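Local coordinates for uncharacterized protein (Bacillus cereus, PDB 5F2H) that is of unknown function but, as a member of the alpha/beta hydrolase superfamily, probably acts as a hydrolase, at residues F230-L235 / D261-C266. Sequence-based numbering, arbitrary orientation.
Sequences FMAPWL and DQDEDC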
# COMPACT_ATOMS: atom_id res chain seq x y z
N PHE B 230 19.24 -5.96 -11.80
CA PHE B 230 19.80 -5.98 -13.14
C PHE B 230 19.74 -7.32 -13.83
O PHE B 230 19.90 -8.37 -13.22
CB PHE B 230 21.23 -5.49 -13.16
CG PHE B 230 21.41 -4.14 -12.54
CD1 PHE B 230 20.51 -3.11 -12.80
CD2 PHE B 230 22.62 -3.82 -11.93
CE1 PHE B 230 20.74 -1.83 -12.30
CE2 PHE B 230 22.85 -2.55 -11.44
CZ PHE B 230 21.91 -1.56 -11.61
N MSE B 231 19.50 -7.26 -15.14
CA MSE B 231 19.40 -8.45 -15.99
C MSE B 231 20.45 -8.27 -17.04
O MSE B 231 20.44 -7.28 -17.79
CB MSE B 231 17.99 -8.49 -16.60
CG MSE B 231 17.78 -9.62 -17.61
SE MSE B 231 17.74 -11.39 -16.74
CE MSE B 231 19.35 -12.11 -17.65
N ALA B 232 21.41 -9.19 -17.05
CA ALA B 232 22.49 -9.13 -18.03
C ALA B 232 23.08 -7.72 -18.20
O ALA B 232 23.30 -7.26 -19.32
CB ALA B 232 21.96 -9.63 -19.37
N PRO B 233 23.34 -7.04 -17.08
CA PRO B 233 23.91 -5.69 -17.14
C PRO B 233 25.22 -5.60 -17.91
O PRO B 233 26.04 -6.54 -17.87
CB PRO B 233 24.18 -5.36 -15.68
CG PRO B 233 24.37 -6.69 -15.03
CD PRO B 233 23.45 -7.64 -15.74
N TRP B 234 25.39 -4.49 -18.62
CA TRP B 234 26.58 -4.25 -19.41
C TRP B 234 27.34 -3.18 -18.66
O TRP B 234 26.95 -2.01 -18.65
CB TRP B 234 26.22 -3.84 -20.82
CG TRP B 234 27.40 -3.62 -21.66
CD1 TRP B 234 28.31 -4.57 -22.05
CD2 TRP B 234 27.74 -2.43 -22.35
NE1 TRP B 234 29.26 -4.01 -22.87
CE2 TRP B 234 28.94 -2.69 -23.08
CE3 TRP B 234 27.19 -1.15 -22.40
CZ2 TRP B 234 29.58 -1.73 -23.86
CZ3 TRP B 234 27.84 -0.17 -23.18
CH2 TRP B 234 29.02 -0.48 -23.90
N LEU B 235 28.45 -3.60 -18.04
CA LEU B 235 29.26 -2.73 -17.23
C LEU B 235 30.72 -2.83 -17.64
O LEU B 235 31.50 -3.50 -16.96
CB LEU B 235 29.10 -3.20 -15.79
CG LEU B 235 27.61 -3.22 -15.40
CD1 LEU B 235 27.32 -4.04 -14.15
CD2 LEU B 235 27.09 -1.79 -15.29
N ASP B 261 24.48 -17.91 -18.31
CA ASP B 261 25.83 -18.43 -18.58
C ASP B 261 26.23 -18.61 -20.04
O ASP B 261 27.30 -19.15 -20.31
CB ASP B 261 26.02 -19.75 -17.83
CG ASP B 261 25.04 -20.81 -18.27
OD1 ASP B 261 24.09 -20.48 -19.01
OD2 ASP B 261 25.22 -21.98 -17.86
N GLN B 262 25.40 -18.18 -20.99
CA GLN B 262 25.72 -18.29 -22.42
C GLN B 262 25.74 -16.90 -23.05
O GLN B 262 25.78 -16.75 -24.27
CB GLN B 262 24.66 -19.13 -23.13
CG GLN B 262 24.47 -20.53 -22.57
CD GLN B 262 25.68 -21.42 -22.75
OE1 GLN B 262 26.44 -21.27 -23.71
NE2 GLN B 262 25.83 -22.40 -21.87
N ASP B 263 25.73 -15.88 -22.19
CA ASP B 263 25.70 -14.49 -22.61
C ASP B 263 27.11 -13.98 -22.89
O ASP B 263 27.76 -13.39 -22.04
CB ASP B 263 25.03 -13.69 -21.50
CG ASP B 263 24.75 -12.27 -21.87
OD1 ASP B 263 25.38 -11.73 -22.81
OD2 ASP B 263 23.89 -11.69 -21.19
N GLU B 264 27.56 -14.20 -24.12
CA GLU B 264 28.89 -13.84 -24.55
C GLU B 264 29.30 -12.39 -24.27
O GLU B 264 30.48 -12.12 -24.07
CB GLU B 264 29.08 -14.18 -26.03
CG GLU B 264 30.53 -14.08 -26.48
CD GLU B 264 30.73 -14.53 -27.91
OE1 GLU B 264 31.88 -14.48 -28.39
OE2 GLU B 264 29.72 -14.94 -28.54
N ASP B 265 28.35 -11.46 -24.25
CA ASP B 265 28.69 -10.06 -24.00
C ASP B 265 28.61 -9.62 -22.55
O ASP B 265 29.39 -8.77 -22.15
CB ASP B 265 27.77 -9.11 -24.79
CG ASP B 265 28.01 -9.17 -26.29
OD1 ASP B 265 28.92 -9.89 -26.74
OD2 ASP B 265 27.29 -8.44 -27.02
N CYS B 266 27.72 -10.21 -21.75
CA CYS B 266 27.56 -9.74 -20.38
C CYS B 266 27.81 -10.67 -19.20
O CYS B 266 27.51 -10.28 -18.08
CB CYS B 266 26.14 -9.19 -20.24
SG CYS B 266 25.82 -7.84 -21.37
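Ala232 and Cys266 mark the closest backbone approach, with their CA atoms 5.6 Å apart. Segment 230-235 leaves strand 227-231 at Met231 and turns at Ala232, whose backbone lies in the left-handed region; segment 261-266 is an irregular loop ending at the N-cap position of helix 267-279. Cys266 accounts for the largest share of the buried surface. Its SG, anti to its own carbonyl carbon, lies 3.3 Å from Ala232 O, while Cys266 CB sits 3.6 Å from Pro233 O. Cys266 SG also lies 4.1 Å from Trp234 CB and stands oblique to the indole, 70° off the normal of the five-membered ring. Asp265 O lies near the plane of that ring at its edge, 4.3 Å from Trp234 CD1. These loops follow neighbouring parallel strands, 227-231 and 254-260, of the central sheet of an alpha/beta hydrolase fold; Trp234 touches Arg212 of helix 209-219, beside the probable nucleophile elbow of Gly206, Ser208 and Gly210. Asp263, against His294, is with Ser208 consistent with a Ser-Asp-His catalytic triad, unconfirmed here. Asp263 also shapes the second loop: its OD1 accepts from Cys266 N at 3.0 Å, an Asx motif, with the N-H arriving from above the carboxylate plane (69° out of it), and more weakly from Asp265 N. The other oxygen, Asp263 OD2, packs 3.4 Å from Ala232 CB.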